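Local coordinates for proteasome activator protein PA26 (Trypanosoma brucei, PDB 1YAR) that probably binds the ends of the 20S proteasome as an oligomeric, largely helical ring of the 11S (PA28-like) activator family and opens the proteasome's gate to substrates, at residues V76-Q81 and Y149-Y154. Residues are numbered along the deposited sequence; the frame is centred on the assembly and turned at random.
Sequences VLQRYQ and YALREY
Leu77 fits among Ala150, Leu151 and Tyr154 where helices 71-99 and 150-166 pack in the helical bundle of this 11S-type activator subunit. The two run roughly antiparallel, 149° between the segment axes, and no hydrogen bond links them here. The Leu77 branches part: Leu77 CD2 lies 3.9 Å from Ala150 CB, while Leu77 CD1 approaches Tyr154 obliquely, 3.6 Å from CG of its ring. Leu151 answers from across, its CD1 3.9 Å from Leu77 CB and its CD2 against the backbone and bent side chain of Gln78. With CG of Leu151 anti to the backbone N (chi1 -159°), both of its methyls reach helix 71-99. The extended chain of Gln81 crosses Leu151 at about a right angle, bringing its terminal amide beside Leu151 CB. Further out, Leu73 and Leu74, about one turn earlier on helix 71-99, also touch Tyr154, Leu74 touches Leu151, and Met197 and Val200 of helix 183-226 close on Leu77. Leu198 of a neighbouring subunit packs on Gln81, so the contact adjoins a subunit interface. The Tyr154 ring meets Phe196 edge-to-face, and its hydroxyl OH is hydrogen-bonded to Asp193 OD1.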
ATOM      1  N   VAL O  76    -119.287  18.180 -37.601  1.00 30.24           N
ATOM      2  CA  VAL O  76    -117.903  17.687 -37.623  1.00 29.42           C
ATOM      3  C   VAL O  76    -116.934  18.790 -37.152  1.00 28.59           C
ATOM      4  O   VAL O  76    -116.096  18.552 -36.279  1.00 28.19           O
ATOM      5  CB  VAL O  76    -117.490  17.112 -39.017  1.00 28.66           C
ATOM      6  CG1 VAL O  76    -115.963  16.833 -39.083  1.00 27.70           C
ATOM      7  CG2 VAL O  76    -118.272  15.816 -39.336  1.00 29.05           C
ATOM      8  N   LEU O  77    -117.058  19.980 -37.734  1.00 28.18           N
ATOM      9  CA  LEU O  77    -116.190  21.109 -37.369  1.00 27.83           C
ATOM     10  C   LEU O  77    -116.324  21.507 -35.894  1.00 28.41           C
ATOM     11  O   LEU O  77    -115.327  21.811 -35.234  1.00 26.83           O
ATOM     12  CB  LEU O  77    -116.392  22.308 -38.307  1.00 27.08           C
ATOM     13  CG  LEU O  77    -115.877  22.049 -39.743  1.00 27.52           C
ATOM     14  CD1 LEU O  77    -116.624  22.844 -40.787  1.00 25.77           C
ATOM     15  CD2 LEU O  77    -114.340  22.280 -39.917  1.00 25.57           C
ATOM     16  N   GLN O  78    -117.561  21.492 -35.379  1.00 28.54           N
ATOM     17  CA  GLN O  78    -117.817  21.805 -33.979  1.00 29.13           C
ATOM     18  C   GLN O  78    -117.155  20.789 -33.060  1.00 28.38           C
ATOM     19  O   GLN O  78    -116.591  21.149 -32.026  1.00 28.27           O
ATOM     20  CB  GLN O  78    -119.331  21.840 -33.686  1.00 29.79           C
ATOM     21  CG  GLN O  78    -119.659  22.130 -32.226  1.00 33.96           C
ATOM     22  CD  GLN O  78    -119.399  23.577 -31.849  1.00 39.96           C
ATOM     23  OE1 GLN O  78    -120.234  24.448 -32.117  1.00 44.13           O
ATOM     24  NE2 GLN O  78    -118.245  23.841 -31.220  1.00 41.13           N
ATOM     25  N   ARG O  79    -117.227  19.526 -33.446  1.00 28.57           N
ATOM     26  CA  ARG O  79    -116.659  18.435 -32.664  1.00 29.05           C
ATOM     27  C   ARG O  79    -115.129  18.559 -32.612  1.00 29.01           C
ATOM     28  O   ARG O  79    -114.509  18.298 -31.575  1.00 28.11           O
ATOM     29  CB  ARG O  79    -117.042  17.123 -33.317  1.00 29.88           C
ATOM     30  CG  ARG O  79    -116.791  15.896 -32.481  1.00 32.90           C
ATOM     31  CD  ARG O  79    -117.476  14.658 -33.020  1.00 33.84           C
ATOM     32  NE  ARG O  79    -116.956  13.464 -32.357  1.00 35.52           N
ATOM     33  CZ  ARG O  79    -117.126  12.234 -32.815  1.00 35.21           C
ATOM     34  NH1 ARG O  79    -117.813  12.030 -33.936  1.00 33.95           N
ATOM     35  NH2 ARG O  79    -116.616  11.213 -32.146  1.00 35.85           N
ATOM     36  N   TYR O  80    -114.533  18.946 -33.743  1.00 28.75           N
ATOM     37  CA  TYR O  80    -113.082  19.174 -33.803  1.00 28.23           C
ATOM     38  C   TYR O  80    -112.688  20.339 -32.901  1.00 28.53           C
ATOM     39  O   TYR O  80    -111.758  20.211 -32.090  1.00 28.18           O
ATOM     40  CB  TYR O  80    -112.591  19.354 -35.249  1.00 29.30           C
ATOM     41  CG  TYR O  80    -111.069  19.405 -35.325  1.00 30.51           C
ATOM     42  CD1 TYR O  80    -110.307  18.315 -34.912  1.00 30.47           C
ATOM     43  CD2 TYR O  80    -110.406  20.557 -35.755  1.00 32.29           C
ATOM     44  CE1 TYR O  80    -108.912  18.350 -34.956  1.00 32.08           C
ATOM     45  CE2 TYR O  80    -109.002  20.600 -35.799  1.00 30.69           C
ATOM     46  CZ  TYR O  80    -108.280  19.484 -35.392  1.00 30.79           C
ATOM     47  OH  TYR O  80    -106.907  19.495 -35.406  1.00 32.86           O
ATOM     48  N   GLN O  81    -113.418  21.457 -33.005  1.00 27.63           N
ATOM     49  CA  GLN O  81    -113.174  22.617 -32.153  1.00 28.54           C
ATOM     50  C   GLN O  81    -113.261  22.282 -30.657  1.00 28.05           C
ATOM     51  O   GLN O  81    -112.391  22.690 -29.877  1.00 26.81           O
ATOM     52  CB  GLN O  81    -114.092  23.784 -32.535  1.00 28.17           C
ATOM     53  CG  GLN O  81    -113.782  25.078 -31.787  1.00 30.62           C
ATOM     54  CD  GLN O  81    -114.467  26.290 -32.396  1.00 32.37           C
ATOM     55  OE1 GLN O  81    -114.712  27.259 -31.705  1.00 39.70           O
ATOM     56  NE2 GLN O  81    -114.771  26.234 -33.699  1.00 38.72           N
ATOM     57  N   TYR O 149    -110.089  27.684 -34.913  1.00 31.95           N
ATOM     58  CA  TYR O 149    -111.233  28.505 -35.309  1.00 33.21           C
ATOM     59  C   TYR O 149    -111.715  28.105 -36.696  1.00 33.32           C
ATOM     60  O   TYR O 149    -111.977  28.936 -37.546  1.00 34.23           O
ATOM     61  CB  TYR O 149    -110.858  29.985 -35.186  1.00 33.19           C
ATOM     62  CG  TYR O 149    -110.101  30.235 -33.897  1.00 33.87           C
ATOM     63  CD1 TYR O 149    -108.730  30.535 -33.912  1.00 33.67           C
ATOM     64  CD2 TYR O 149    -110.736  30.097 -32.665  1.00 33.82           C
ATOM     65  CE1 TYR O 149    -108.024  30.713 -32.727  1.00 33.26           C
ATOM     66  CE2 TYR O 149    -110.046  30.281 -31.467  1.00 35.01           C
ATOM     67  CZ  TYR O 149    -108.693  30.594 -31.508  1.00 33.44           C
ATOM     68  OH  TYR O 149    -108.017  30.762 -30.329  1.00 32.60           O
ATOM     69  N   ALA O 150    -111.834  26.796 -36.884  1.00 34.58           N
ATOM     70  CA  ALA O 150    -112.096  26.175 -38.189  1.00 34.71           C
ATOM     71  C   ALA O 150    -113.542  26.406 -38.618  1.00 34.38           C
ATOM     72  O   ALA O 150    -113.828  26.569 -39.807  1.00 34.07           O
ATOM     73  CB  ALA O 150    -111.854  24.698 -38.090  1.00 34.97           C
ATOM     74  N   LEU O 151    -114.436  26.392 -37.638  1.00 34.24           N
ATOM     75  CA  LEU O 151    -115.848  26.654 -37.884  1.00 34.42           C
ATOM     76  C   LEU O 151    -116.050  28.066 -38.423  1.00 33.54           C
ATOM     77  O   LEU O 151    -116.726  28.250 -39.422  1.00 32.60           O
ATOM     78  CB  LEU O 151    -116.643  26.438 -36.610  1.00 34.96           C
ATOM     79  CG  LEU O 151    -118.138  26.166 -36.650  1.00 37.05           C
ATOM     80  CD1 LEU O 151    -118.598  25.471 -37.943  1.00 37.60           C
ATOM     81  CD2 LEU O 151    -118.474  25.336 -35.415  1.00 36.87           C
ATOM     82  N   ARG O 152    -115.441  29.051 -37.775  1.00 33.26           N
ATOM     83  CA  ARG O 152    -115.461  30.410 -38.293  1.00 33.37           C
ATOM     84  C   ARG O 152    -114.807  30.535 -39.674  1.00 33.27           C
ATOM     85  O   ARG O 152    -115.336  31.240 -40.526  1.00 33.15           O
ATOM     86  CB  ARG O 152    -114.853  31.403 -37.299  1.00 34.06           C
ATOM     87  CG  ARG O 152    -114.704  32.803 -37.851  1.00 35.90           C
ATOM     88  CD  ARG O 152    -115.424  33.872 -37.049  1.00 40.19           C
ATOM     89  NE  ARG O 152    -115.299  35.172 -37.716  1.00 42.86           N
ATOM     90  CZ  ARG O 152    -114.555  36.196 -37.280  1.00 43.40           C
ATOM     91  NH1 ARG O 152    -113.874  36.117 -36.134  1.00 41.72           N
ATOM     92  NH2 ARG O 152    -114.510  37.317 -37.996  1.00 42.60           N
ATOM     93  N   GLU O 153    -113.671  29.867 -39.882  1.00 33.20           N
ATOM     94  CA  GLU O 153    -113.007  29.820 -41.197  1.00 33.40           C
ATOM     95  C   GLU O 153    -113.975  29.299 -42.271  1.00 31.52           C
ATOM     96  O   GLU O 153    -114.116  29.909 -43.324  1.00 31.04           O
ATOM     97  CB  GLU O 153    -111.792  28.884 -41.186  1.00 33.47           C
ATOM     98  CG  GLU O 153    -110.588  29.257 -40.318  1.00 35.48           C
ATOM     99  CD  GLU O 153    -109.395  28.345 -40.613  1.00 36.37           C
ATOM    100  OE1 GLU O 153    -109.241  27.950 -41.808  1.00 38.02           O
ATOM    101  OE2 GLU O 153    -108.626  27.991 -39.664  1.00 41.57           O
ATOM    102  N   TYR O 154    -114.615  28.167 -41.992  1.00 30.92           N
ATOM    103  CA  TYR O 154    -115.560  27.538 -42.930  1.00 30.11           C
ATOM    104  C   TYR O 154    -116.742  28.454 -43.257  1.00 30.24           C
ATOM    105  O   TYR O 154    -117.029  28.697 -44.428  1.00 30.05           O
ATOM    106  CB  TYR O 154    -116.037  26.191 -42.374  1.00 30.42           C
ATOM    107  CG  TYR O 154    -117.185  25.535 -43.124  1.00 29.11           C
ATOM    108  CD1 TYR O 154    -116.997  24.979 -44.391  1.00 28.51           C
ATOM    109  CD2 TYR O 154    -118.459  25.438 -42.536  1.00 30.95           C
ATOM    110  CE1 TYR O 154    -118.053  24.384 -45.075  1.00 29.50           C
ATOM    111  CE2 TYR O 154    -119.520  24.839 -43.205  1.00 29.81           C
ATOM    112  CZ  TYR O 154    -119.312  24.304 -44.460  1.00 29.87           C
ATOM    113  OH  TYR O 154    -120.358  23.707 -45.122  1.00 30.41           O
TER